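Local coordinates for pectinesterase (PDB 5C1E), which hydrolyses the methyl esters of pectin, releasing methanol and leaving polygalacturonate, and is probably involved in the maceration and soft-rotting of plant tissue, at residues L59-T68 with S102-N110; G165-E173 with A280-G288. All blocks are in the same frame, centred on the assembly; numbering follows the deposited sequence.

Interaction 1 (L59-T68 with S102-N110); sequences LYGETTDTST and SMYNINVEN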
ATOM      1  N   LEU A  59      -3.478  13.437  -6.767  1.00 16.93           N
ATOM      2  CA  LEU A  59      -4.906  13.212  -6.626  1.00 17.58           C
ATOM      3  C   LEU A  59      -5.323  13.411  -5.160  1.00 17.45           C
ATOM      4  O   LEU A  59      -4.785  12.744  -4.273  1.00 17.98           O
ATOM      5  CB  LEU A  59      -5.218  11.794  -7.082  1.00 18.73           C
ATOM      6  CG  LEU A  59      -6.649  11.301  -7.254  1.00 19.92           C
ATOM      7  CD1 LEU A  59      -7.484  12.113  -8.243  1.00 19.99           C
ATOM      8  CD2 LEU A  59      -6.546   9.860  -7.731  1.00 20.38           C
ATOM      9  N   TYR A  60      -6.245  14.345  -4.916  1.00 16.34           N
ATOM     10  CA  TYR A  60      -6.690  14.679  -3.571  1.00 16.56           C
ATOM     11  C   TYR A  60      -8.120  14.278  -3.377  1.00 16.25           C
ATOM     12  O   TYR A  60      -8.964  14.613  -4.200  1.00 18.04           O
ATOM     13  CB  TYR A  60      -6.685  16.183  -3.358  1.00 17.74           C
ATOM     14  CG  TYR A  60      -5.368  16.878  -3.428  1.00 17.78           C
ATOM     15  CD1 TYR A  60      -4.460  16.782  -2.388  1.00 17.65           C
ATOM     16  CD2 TYR A  60      -5.050  17.689  -4.505  1.00 18.05           C
ATOM     17  CE1 TYR A  60      -3.253  17.472  -2.423  1.00 18.51           C
ATOM     18  CE2 TYR A  60      -3.850  18.374  -4.545  1.00 18.73           C
ATOM     19  CZ  TYR A  60      -2.958  18.265  -3.496  1.00 19.18           C
ATOM     20  OH  TYR A  60      -1.762  18.936  -3.554  1.00 19.87           O
ATOM     21  N   GLY A  61      -8.411  13.642  -2.251  1.00 15.99           N
ATOM     22  CA  GLY A  61      -9.778  13.348  -1.860  1.00 15.27           C
ATOM     23  C   GLY A  61     -10.305  14.322  -0.828  1.00 15.45           C
ATOM     24  O   GLY A  61      -9.567  14.833   0.012  1.00 15.43           O
ATOM     25  N   GLU A  62     -11.599  14.570  -0.898  1.00 15.00           N
ATOM     26  CA  GLU A  62     -12.296  15.397   0.076  1.00 15.83           C
ATOM     27  C   GLU A  62     -12.264  14.743   1.444  1.00 15.08           C
ATOM     28  O   GLU A  62     -12.523  13.542   1.563  1.00 15.94           O
ATOM     29  CB  GLU A  62     -13.753  15.607  -0.369  1.00 16.12           C
ATOM     30  CG  GLU A  62     -14.571  16.421   0.610  1.00 16.93           C
ATOM     31  CD  GLU A  62     -16.006  16.641   0.175  1.00 18.07           C
ATOM     32  OE1 GLU A  62     -16.377  16.269  -0.932  1.00 16.92           O
ATOM     33  OE2 GLU A  62     -16.777  17.198   0.984  1.00 21.21           O
ATOM     34  N   THR A  63     -11.922  15.522   2.471  1.00 14.32           N
ATOM     35  CA  THR A  63     -11.973  15.037   3.850  1.00 14.31           C
ATOM     36  C   THR A  63     -11.947  16.158   4.873  1.00 13.99           C
ATOM     37  O   THR A  63     -11.320  17.176   4.648  1.00 14.14           O
ATOM     38  CB  THR A  63     -10.795  14.068   4.156  1.00 14.00           C
ATOM     39  OG1 THR A  63     -10.859  13.648   5.522  1.00 13.59           O
ATOM     40  CG2 THR A  63      -9.447  14.715   3.891  1.00 14.17           C
ATOM     41  N   THR A  64     -12.623  15.946   6.007  1.00 14.87           N
ATOM     42  CA  THR A  64     -12.599  16.894   7.119  1.00 15.37           C
ATOM     43  C   THR A  64     -11.255  16.895   7.861  1.00 16.21           C
ATOM     44  O   THR A  64     -10.955  17.842   8.580  1.00 16.66           O
ATOM     45  CB  THR A  64     -13.754  16.630   8.127  1.00 15.60           C
ATOM     46  OG1 THR A  64     -13.955  17.784   8.949  1.00 15.60           O
ATOM     47  CG2 THR A  64     -13.466  15.420   8.999  1.00 15.76           C
ATOM     48  N   ASP A  65     -10.450  15.845   7.672  1.00 16.20           N
ATOM     49  CA  ASP A  65      -9.159  15.695   8.361  1.00 16.82           C
ATOM     50  C   ASP A  65      -8.188  14.934   7.454  1.00 16.52           C
ATOM     51  O   ASP A  65      -8.234  13.700   7.336  1.00 16.54           O
ATOM     52  CB  ASP A  65      -9.358  14.962   9.698  1.00 17.68           C
ATOM     53  CG  ASP A  65      -8.078  14.867  10.525  1.00 18.55           C
ATOM     54  OD1 ASP A  65      -7.005  15.263  10.034  1.00 18.09           O
ATOM     55  OD2 ASP A  65      -8.166  14.412  11.692  1.00 18.54           O
ATOM     56  N   THR A  66      -7.302  15.681   6.815  1.00 16.44           N
ATOM     57  CA  THR A  66      -6.329  15.122   5.882  1.00 16.53           C
ATOM     58  C   THR A  66      -5.270  14.245   6.562  1.00 16.89           C
ATOM     59  O   THR A  66      -4.608  13.459   5.877  1.00 16.34           O
ATOM     60  CB  THR A  66      -5.589  16.242   5.133  1.00 17.17           C
ATOM     61  OG1 THR A  66      -4.975  17.109   6.086  1.00 17.58           O
ATOM     62  CG2 THR A  66      -6.530  17.055   4.267  1.00 17.53           C
ATOM     63  N   SER A  67      -5.107  14.392   7.886  1.00 16.88           N
ATOM     64  CA  SER A  67      -4.056  13.713   8.649  1.00 17.89           C
ATOM     65  C   SER A  67      -4.336  12.220   8.896  1.00 18.08           C
ATOM     66  O   SER A  67      -3.451  11.474   9.357  1.00 18.04           O
ATOM     67  CB  SER A  67      -3.841  14.438   9.990  1.00 18.76           C
ATOM     68  OG  SER A  67      -4.871  14.104  10.915  1.00 19.10           O
ATOM     69  N   THR A  68      -5.550  11.773   8.570  1.00 17.58           N
ATOM     70  CA  THR A  68      -5.963  10.399   8.775  1.00 17.27           C
ATOM     71  C   THR A  68      -6.661   9.862   7.523  1.00 16.71           C
ATOM     72  O   THR A  68      -7.052  10.632   6.649  1.00 15.39           O
ATOM     73  CB  THR A  68      -6.908  10.322   9.999  1.00 17.94           C
ATOM     74  OG1 THR A  68      -7.301   8.970  10.239  1.00 18.38           O
ATOM     75  CG2 THR A  68      -8.178  11.175   9.799  1.00 18.27           C
ATOM     76  N   SER A 102       1.200  11.236  -6.414  1.00 17.44           N
ATOM     77  CA  SER A 102       0.830  11.311  -4.997  1.00 16.69           C
ATOM     78  C   SER A 102      -0.672  11.215  -4.872  1.00 16.39           C
ATOM     79  O   SER A 102      -1.397  11.795  -5.687  1.00 16.63           O
ATOM     80  CB  SER A 102       1.315  12.613  -4.377  1.00 16.85           C
ATOM     81  OG  SER A 102       2.696  12.749  -4.548  1.00 18.02           O
ATOM     82  N   MET A 103      -1.151  10.497  -3.859  1.00 15.71           N
ATOM     83  CA  MET A 103      -2.581  10.390  -3.625  1.00 15.58           C
ATOM     84  C   MET A 103      -2.858  10.651  -2.141  1.00 15.34           C
ATOM     85  O   MET A 103      -2.130  10.156  -1.272  1.00 14.72           O
ATOM     86  CB  MET A 103      -3.106   9.025  -4.077  1.00 16.71           C
ATOM     87  CG  MET A 103      -4.623   8.909  -4.023  1.00 17.01           C
ATOM     88  SD  MET A 103      -5.228   7.456  -4.897  1.00 20.25           S
ATOM     89  CE  MET A 103      -4.913   6.152  -3.726  1.00 18.99           C
ATOM     90  N   TYR A 104      -3.870  11.472  -1.876  1.00 14.47           N
ATOM     91  CA  TYR A 104      -4.228  11.892  -0.527  1.00 14.69           C
ATOM     92  C   TYR A 104      -5.677  11.598  -0.251  1.00 14.23           C
ATOM     93  O   TYR A 104      -6.563  12.056  -0.986  1.00 13.38           O
ATOM     94  CB  TYR A 104      -4.037  13.409  -0.332  1.00 15.02           C
ATOM     95  CG  TYR A 104      -2.620  13.903  -0.371  1.00 16.63           C
ATOM     96  CD1 TYR A 104      -1.987  14.130  -1.589  1.00 17.22           C
ATOM     97  CD2 TYR A 104      -1.894  14.150   0.808  1.00 17.50           C
ATOM     98  CE1 TYR A 104      -0.694  14.576  -1.637  1.00 17.82           C
ATOM     99  CE2 TYR A 104      -0.595  14.635   0.756  1.00 17.99           C
ATOM    100  CZ  TYR A 104      -0.014  14.845  -0.478  1.00 18.24           C
ATOM    101  OH  TYR A 104       1.265  15.285  -0.601  1.00 19.23           O
ATOM    102  N   ASN A 105      -5.919  10.868   0.832  1.00 13.95           N
ATOM    103  CA  ASN A 105      -7.278  10.701   1.374  1.00 14.33           C
ATOM    104  C   ASN A 105      -8.301  10.109   0.403  1.00 14.76           C
ATOM    105  O   ASN A 105      -9.409  10.635   0.243  1.00 14.70           O
ATOM    106  CB  ASN A 105      -7.760  12.041   1.932  1.00 14.52           C
ATOM    107  CG  ASN A 105      -6.764  12.650   2.876  1.00 14.37           C
ATOM    108  OD1 ASN A 105      -6.178  13.701   2.602  1.00 15.13           O
ATOM    109  ND2 ASN A 105      -6.544  11.983   3.997  1.00 14.67           N
ATOM    110  N   ILE A 106      -7.901   9.008  -0.237  1.00 14.85           N
ATOM    111  CA  ILE A 106      -8.766   8.259  -1.155  1.00 15.05           C
ATOM    112  C   ILE A 106      -8.781   6.799  -0.722  1.00 14.93           C
ATOM    113  O   ILE A 106      -7.739   6.258  -0.330  1.00 15.03           O
ATOM    114  CB  ILE A 106      -8.293   8.440  -2.609  1.00 15.63           C
ATOM    115  CG1 ILE A 106      -8.577   9.898  -3.019  1.00 16.53           C
ATOM    116  CG2 ILE A 106      -8.964   7.419  -3.522  1.00 15.48           C
ATOM    117  CD1 ILE A 106      -8.665  10.196  -4.463  1.00 17.89           C
ATOM    118  N   ASN A 107      -9.963   6.187  -0.745  1.00 14.18           N
ATOM    119  CA  ASN A 107     -10.094   4.748  -0.535  1.00 14.45           C
ATOM    120  C   ASN A 107     -10.124   4.041  -1.891  1.00 14.19           C
ATOM    121  O   ASN A 107     -10.831   4.485  -2.791  1.00 14.05           O
ATOM    122  CB  ASN A 107     -11.390   4.392   0.193  1.00 14.92           C
ATOM    123  CG  ASN A 107     -11.525   5.078   1.530  1.00 14.97           C
ATOM    124  OD1 ASN A 107     -10.555   5.551   2.121  1.00 15.53           O
ATOM    125  ND2 ASN A 107     -12.740   5.157   2.002  1.00 15.88           N
ATOM    126  N   VAL A 108      -9.379   2.949  -2.005  1.00 13.55           N
ATOM    127  CA  VAL A 108      -9.379   2.101  -3.183  1.00 14.37           C
ATOM    128  C   VAL A 108      -9.690   0.675  -2.779  1.00 14.78           C
ATOM    129  O   VAL A 108      -9.074   0.129  -1.852  1.00 15.03           O
ATOM    130  CB  VAL A 108      -8.013   2.142  -3.940  1.00 14.20           C
ATOM    131  CG1 VAL A 108      -8.051   1.271  -5.196  1.00 14.50           C
ATOM    132  CG2 VAL A 108      -7.658   3.570  -4.319  1.00 14.24           C
ATOM    133  N   GLU A 109     -10.625   0.054  -3.489  1.00 15.80           N
ATOM    134  CA  GLU A 109     -11.015  -1.302  -3.168  1.00 17.01           C
ATOM    135  C   GLU A 109     -11.224  -2.158  -4.397  1.00 15.07           C
ATOM    136  O   GLU A 109     -11.566  -1.671  -5.462  1.00 14.94           O
ATOM    137  CB  GLU A 109     -12.267  -1.326  -2.294  1.00 19.87           C
ATOM    138  CG  GLU A 109     -13.477  -0.687  -2.917  1.00 23.19           C
ATOM    139  CD  GLU A 109     -14.748  -0.931  -2.111  1.00 27.02           C
ATOM    140  OE1 GLU A 109     -15.798  -1.281  -2.716  1.00 29.84           O
ATOM    141  OE2 GLU A 109     -14.683  -0.773  -0.871  1.00 29.26           O
ATOM    142  N   ASN A 110     -10.955  -3.436  -4.221  1.00 14.77           N
ATOM    143  CA  ASN A 110     -11.415  -4.463  -5.159  1.00 14.71           C
ATOM    144  C   ASN A 110     -12.454  -5.286  -4.393  1.00 14.87           C
ATOM    145  O   ASN A 110     -12.143  -5.829  -3.344  1.00 15.19           O
ATOM    146  CB  ASN A 110     -10.247  -5.316  -5.667  1.00 14.27           C
ATOM    147  CG  ASN A 110     -10.658  -6.266  -6.799  1.00 14.47           C
ATOM    148  OD1 ASN A 110     -11.707  -6.887  -6.743  1.00 14.95           O
ATOM    149  ND2 ASN A 110      -9.829  -6.374  -7.827  1.00 14.69           N
TER
HETATM  150  O   HOH W   1       0.819  18.142  -2.109  1.00 38.18           O
HETATM  151  O   HOH W   2     -12.010  11.059   0.722  1.00 15.88           O

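Interaction 2 (G165-E173 with A280-G288); sequences GDASVWFGE and AVDKTTVLG. With SO4 (sulfate ion), chain C.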
ATOM      1  N   GLY A 165       5.101  -7.855  -4.009  1.00 13.86           N
ATOM      2  CA  GLY A 165       5.848  -7.319  -5.154  1.00 14.13           C
ATOM      3  C   GLY A 165       7.263  -6.963  -4.773  1.00 14.56           C
ATOM      4  O   GLY A 165       7.738  -7.332  -3.679  1.00 14.26           O
ATOM      5  N   ASP A 166       7.928  -6.234  -5.669  1.00 15.03           N
ATOM      6  CA  ASP A 166       9.358  -5.923  -5.562  1.00 15.95           C
ATOM      7  C   ASP A 166       9.673  -4.420  -5.481  1.00 15.99           C
ATOM      8  O   ASP A 166      10.803  -3.979  -5.788  1.00 16.58           O
ATOM      9  CB  ASP A 166      10.129  -6.539  -6.725  1.00 16.91           C
ATOM     10  CG  ASP A 166      11.630  -6.456  -6.542  1.00 18.24           C
ATOM     11  OD1 ASP A 166      12.130  -6.643  -5.425  1.00 19.03           O
ATOM     12  OD2 ASP A 166      12.306  -6.168  -7.535  1.00 20.62           O
ATOM     13  N   ALA A 167       8.691  -3.638  -5.064  1.00 15.02           N
ATOM     14  CA  ALA A 167       8.922  -2.240  -4.739  1.00 15.29           C
ATOM     15  C   ALA A 167       9.903  -2.142  -3.596  1.00 15.49           C
ATOM     16  O   ALA A 167       9.996  -3.066  -2.774  1.00 15.61           O
ATOM     17  CB  ALA A 167       7.616  -1.566  -4.349  1.00 15.28           C
ATOM     18  N   SER A 168      10.610  -1.020  -3.518  1.00 15.50           N
ATOM     19  CA  SER A 168      11.309  -0.686  -2.298  1.00 16.20           C
ATOM     20  C   SER A 168      10.418   0.312  -1.579  1.00 16.11           C
ATOM     21  O   SER A 168      10.224   1.443  -2.057  1.00 17.11           O
ATOM     22  CB  SER A 168      12.693  -0.121  -2.555  1.00 16.55           C
ATOM     23  OG  SER A 168      13.434  -0.204  -1.365  1.00 16.78           O
ATOM     24  N   VAL A 169       9.857  -0.124  -0.453  1.00 15.48           N
ATOM     25  CA  VAL A 169       8.678   0.546   0.097  1.00 15.38           C
ATOM     26  C   VAL A 169       8.766   0.746   1.592  1.00 15.67           C
ATOM     27  O   VAL A 169       9.196  -0.145   2.334  1.00 15.10           O
ATOM     28  CB  VAL A 169       7.376  -0.198  -0.319  1.00 15.65           C
ATOM     29  CG1 VAL A 169       7.448  -1.664   0.058  1.00 15.51           C
ATOM     30  CG2 VAL A 169       6.130   0.477   0.245  1.00 15.92           C
ATOM     31  N   TRP A 170       8.366   1.945   2.012  1.00 15.35           N
ATOM     32  CA  TRP A 170       8.314   2.356   3.410  1.00 15.87           C
ATOM     33  C   TRP A 170       6.866   2.612   3.798  1.00 15.53           C
ATOM     34  O   TRP A 170       6.197   3.431   3.159  1.00 16.45           O
ATOM     35  CB  TRP A 170       9.095   3.644   3.601  1.00 15.91           C
ATOM     36  CG  TRP A 170       9.158   4.122   5.024  1.00 16.41           C
ATOM     37  CD1 TRP A 170       8.199   4.820   5.698  1.00 17.15           C
ATOM     38  CD2 TRP A 170      10.260   3.982   5.931  1.00 17.29           C
ATOM     39  NE1 TRP A 170       8.625   5.118   6.959  1.00 17.86           N
ATOM     40  CE2 TRP A 170       9.888   4.617   7.134  1.00 17.64           C
ATOM     41  CE3 TRP A 170      11.523   3.394   5.843  1.00 17.20           C
ATOM     42  CZ2 TRP A 170      10.724   4.657   8.244  1.00 18.44           C
ATOM     43  CZ3 TRP A 170      12.358   3.443   6.941  1.00 18.07           C
ATOM     44  CH2 TRP A 170      11.961   4.065   8.129  1.00 17.68           C
ATOM     45  N   PHE A 171       6.392   1.888   4.811  1.00 15.29           N
ATOM     46  CA  PHE A 171       5.073   2.101   5.411  1.00 15.60           C
ATOM     47  C   PHE A 171       5.269   2.740   6.765  1.00 15.78           C
ATOM     48  O   PHE A 171       5.881   2.150   7.639  1.00 16.13           O
ATOM     49  CB  PHE A 171       4.323   0.790   5.586  1.00 16.23           C
ATOM     50  CG  PHE A 171       4.015   0.094   4.297  1.00 15.96           C
ATOM     51  CD1 PHE A 171       2.844   0.359   3.623  1.00 17.05           C
ATOM     52  CD2 PHE A 171       4.883  -0.853   3.781  1.00 16.52           C
ATOM     53  CE1 PHE A 171       2.545  -0.282   2.433  1.00 16.45           C
ATOM     54  CE2 PHE A 171       4.593  -1.505   2.588  1.00 17.01           C
ATOM     55  CZ  PHE A 171       3.422  -1.211   1.912  1.00 16.68           C
ATOM     56  N   GLY A 172       4.798   3.974   6.904  1.00 16.09           N
ATOM     57  CA  GLY A 172       4.976   4.728   8.136  1.00 17.23           C
ATOM     58  C   GLY A 172       3.635   5.038   8.772  1.00 17.48           C
ATOM     59  O   GLY A 172       2.732   5.588   8.125  1.00 16.86           O
ATOM     60  N   GLU A 173       3.504   4.730  10.051  1.00 18.07           N
ATOM     61  CA  GLU A 173       2.289   5.056  10.801  1.00 19.43           C
ATOM     62  C   GLU A 173       1.013   4.576  10.092  1.00 18.25           C
ATOM     63  O   GLU A 173       0.019   5.291  10.067  1.00 17.88           O
ATOM     64  CB  GLU A 173       2.206   6.561  11.051  1.00 21.10           C
ATOM     65  CG  GLU A 173       3.318   7.105  11.926  1.00 23.72           C
ATOM     66  CD  GLU A 173       3.360   8.634  11.999  1.00 27.33           C
ATOM     67  OE1 GLU A 173       2.459   9.339  11.486  1.00 28.15           O
ATOM     68  OE2 GLU A 173       4.337   9.148  12.581  1.00 32.14           O
ATOM     69  N   ALA A 280      17.215  -0.030  13.689  1.00 25.73           N
ATOM     70  CA  ALA A 280      16.189   0.203  12.681  1.00 24.86           C
ATOM     71  C   ALA A 280      16.813   0.701  11.381  1.00 24.40           C
ATOM     72  O   ALA A 280      17.860   1.337  11.401  1.00 23.54           O
ATOM     73  CB  ALA A 280      15.170   1.214  13.196  1.00 25.12           C
ATOM     74  N   VAL A 281      16.166   0.415  10.252  1.00 23.43           N
ATOM     75  CA  VAL A 281      16.603   0.986   8.973  1.00 23.47           C
ATOM     76  C   VAL A 281      15.968   2.352   8.762  1.00 22.59           C
ATOM     77  O   VAL A 281      14.922   2.641   9.331  1.00 22.85           O
ATOM     78  CB  VAL A 281      16.326   0.065   7.759  1.00 22.88           C
ATOM     79  CG1 VAL A 281      16.875  -1.319   8.028  1.00 23.38           C
ATOM     80  CG2 VAL A 281      14.845   0.002   7.418  1.00 23.01           C
ATOM     81  N   ASP A 282      16.599   3.192   7.946  1.00 21.91           N
ATOM     82  CA  ASP A 282      16.048   4.521   7.677  1.00 22.28           C
ATOM     83  C   ASP A 282      15.585   4.647   6.234  1.00 21.48           C
ATOM     84  O   ASP A 282      15.799   3.757   5.421  1.00 20.44           O
ATOM     85  CB  ASP A 282      17.038   5.646   8.077  1.00 23.56           C
ATOM     86  CG  ASP A 282      18.344   5.642   7.273  1.00 24.68           C
ATOM     87  OD1 ASP A 282      18.474   4.970   6.223  1.00 23.82           O
ATOM     88  OD2 ASP A 282      19.264   6.367   7.713  1.00 28.18           O
ATOM     89  N   LYS A 283      14.946   5.766   5.918  1.00 20.60           N
ATOM     90  CA  LYS A 283      14.389   5.950   4.593  1.00 21.08           C
ATOM     91  C   LYS A 283      15.446   6.119   3.519  1.00 21.03           C
ATOM     92  O   LYS A 283      15.175   5.887   2.349  1.00 21.50           O
ATOM     93  CB  LYS A 283      13.411   7.127   4.568  1.00 21.70           C
ATOM     94  CG  LYS A 283      12.133   6.818   5.325  1.00 22.12           C
ATOM     95  CD  LYS A 283      11.043   7.871   5.145  1.00 22.99           C
ATOM     96  CE  LYS A 283      11.393   9.186   5.791  1.00 23.58           C
ATOM     97  NZ  LYS A 283      11.498   9.050   7.269  1.00 24.62           N
ATOM     98  N   THR A 284      16.649   6.531   3.891  1.00 21.52           N
ATOM     99  CA  THR A 284      17.700   6.623   2.889  1.00 22.67           C
ATOM    100  C   THR A 284      18.032   5.216   2.362  1.00 21.30           C
ATOM    101  O   THR A 284      18.227   5.029   1.165  1.00 20.26           O
ATOM    102  CB  THR A 284      18.938   7.348   3.432  1.00 24.70           C
ATOM    103  OG1 THR A 284      18.593   8.720   3.660  1.00 27.38           O
ATOM    104  CG2 THR A 284      20.098   7.263   2.446  1.00 25.43           C
ATOM    105  N   THR A 285      18.083   4.244   3.265  1.00 20.90           N
ATOM    106  CA  THR A 285      18.333   2.866   2.888  1.00 21.40           C
ATOM    107  C   THR A 285      17.226   2.348   1.968  1.00 20.97           C
ATOM    108  O   THR A 285      17.507   1.714   0.965  1.00 22.48           O
ATOM    109  CB  THR A 285      18.440   1.987   4.144  1.00 21.73           C
ATOM    110  OG1 THR A 285      19.676   2.283   4.814  1.00 22.17           O
ATOM    111  CG2 THR A 285      18.394   0.523   3.804  1.00 21.57           C
ATOM    112  N   VAL A 286      15.976   2.631   2.297  1.00 20.13           N
ATOM    113  CA  VAL A 286      14.834   2.020   1.584  1.00 19.50           C
ATOM    114  C   VAL A 286      14.478   2.773   0.303  1.00 19.60           C
ATOM    115  O   VAL A 286      14.153   2.167  -0.728  1.00 20.67           O
ATOM    116  CB  VAL A 286      13.601   1.922   2.522  1.00 18.81           C
ATOM    117  CG1 VAL A 286      12.391   1.309   1.811  1.00 18.52           C
ATOM    118  CG2 VAL A 286      13.949   1.149   3.781  1.00 18.14           C
ATOM    119  N   LEU A 287      14.543   4.098   0.357  1.00 20.70           N
ATOM    120  CA  LEU A 287      14.037   4.951  -0.715  1.00 21.00           C
ATOM    121  C   LEU A 287      15.103   5.742  -1.483  1.00 22.37           C
ATOM    122  O   LEU A 287      14.808   6.324  -2.525  1.00 21.69           O
ATOM    123  CB  LEU A 287      13.027   5.934  -0.144  1.00 21.41           C
ATOM    124  CG  LEU A 287      11.837   5.355   0.628  1.00 21.69           C
ATOM    125  CD1 LEU A 287      11.049   6.504   1.221  1.00 21.50           C
ATOM    126  CD2 LEU A 287      10.970   4.498  -0.278  1.00 21.36           C
ATOM    127  N   GLY A 288      16.324   5.760  -0.970  1.00 23.14           N
ATOM    128  CA  GLY A 288      17.401   6.529  -1.579  1.00 25.64           C
ATOM    129  C   GLY A 288      17.605   7.852  -0.878  1.00 27.01           C
ATOM    130  O   GLY A 288      16.720   8.358  -0.182  1.00 25.50           O
TER
HETATM  131  S   SO4 C 402       8.129   8.518   8.525  1.00 29.92           S
HETATM  132  O1  SO4 C 402       7.697   9.341   9.693  1.00 30.72           O
HETATM  133  O2  SO4 C 402       7.162   7.401   8.351  1.00 27.52           O
HETATM  134  O3  SO4 C 402       8.209   9.321   7.275  1.00 28.60           O
HETATM  135  O4  SO4 C 402       9.491   8.001   8.798  1.00 27.02           O

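Interaction 1 (L59-T68 with S102-N110)
Tyr60 and Tyr104 share nearly the same first torsion (chi1 -64° and -67°), with CG anti to the carbonyl carbon in both, and their rings run side by side from neighbouring parallel strands. The rings are slid apart, their planes 29° from parallel, so overlap is slight and contact falls to Tyr60 CE1 and Tyr104 CD1, 3.7 Å apart. A water joins the two hydroxyls, and Tyr104 OH bonds Asp296. On the opposite face Leu59 CG packs 3.6 Å from Ile106 CD1, crosswise, while Leu59 CD2 lies beside Met103 SD. Between these layers runs the backbone ladder of a parallel beta-helix, including Tyr104 N to Leu59 O at 2.9 Å. At the corner after strand 102-104, Asn105, in left-handed helical conformation, extends its amide into loop 63-68. Its ND2 gives a nearly straight bond to Thr66 O (3.1 Å) within the amide plane but above the carbonyl plane of Thr66; Thr63 CG2 meets Asn105 CG at 3.5 Å, and OD1 bonds Arg3. The strand pair thus carries aromatic packing on one side and aliphatic on the other, and at the corner a buried amide, bonded at both ends, ties the loop to the next coil.

Interaction 2 (G165-E173 with A280-G288)
Lys283 crosses Trp170 at about a right angle, its CG lying over the indole face, 3.4 Å from the centroid of the six-membered ring and 11° off the normal, a CH-pi contact. The ring edge meets Val281 O, 3.5 Å from Trp170 CH2, and Val286 CG2, 3.9 Å from Trp170 CE3. Lys283 then folds at its last two torsions (chi3 -68°, chi4 -64°), which carries the ammonium past the ring to a sulfate, probably from the crystallisation liquor. NZ bonds O4 of the ion at 2.7 Å and O3 only weakly, while Trp170 NE1 donates its N-H to O2 at 3.0 Å; Tyr150 OH adds another bond. Any cation-pi attraction of NZ to Trp170 is long and weak; the ammonium has a separate cation-pi partner in Trp291.

The short helix 283-287 positions this first shell. Asp282 is its N-cap, OD1 accepting from Thr285 N at 3.1 Å. At the far end Ser168 OG donates to Val286 O over 2.6 Å, in the carbonyl plane and on a lone pair; OG also bonds Trp197 N. Farther out, Tyr150 and Ala199, on strands flanking 168-172, also touch Trp170. The C-terminal helix is thus fastened to the outside of the beta-helix by the Trp170 ring packed against Lys283 and Val286 and by the Ser168 hydrogen bond, while lysine and indole N-H offer positive and donor groups to an anion.

In the fold
Both contacts reach the same long parallel sheet of the beta-helix, but they use it differently. Interaction 1 joins successive coils through strands 57-61 and 102-104, so its strands are linked in register, with a loop and a corner amide added at one end, and it is mostly buried. Interaction 2 lays the short helix 283-287, from more than a hundred residues further along, on strand 168-172; it is only partly buried, and its polar margin takes up an anion. Repetitive backbone bonding dominates the first, whereas the second relies on side chains, with a single direct hydrogen bond between its segments. The two centres lie about 21 Å apart and the contacts do not touch.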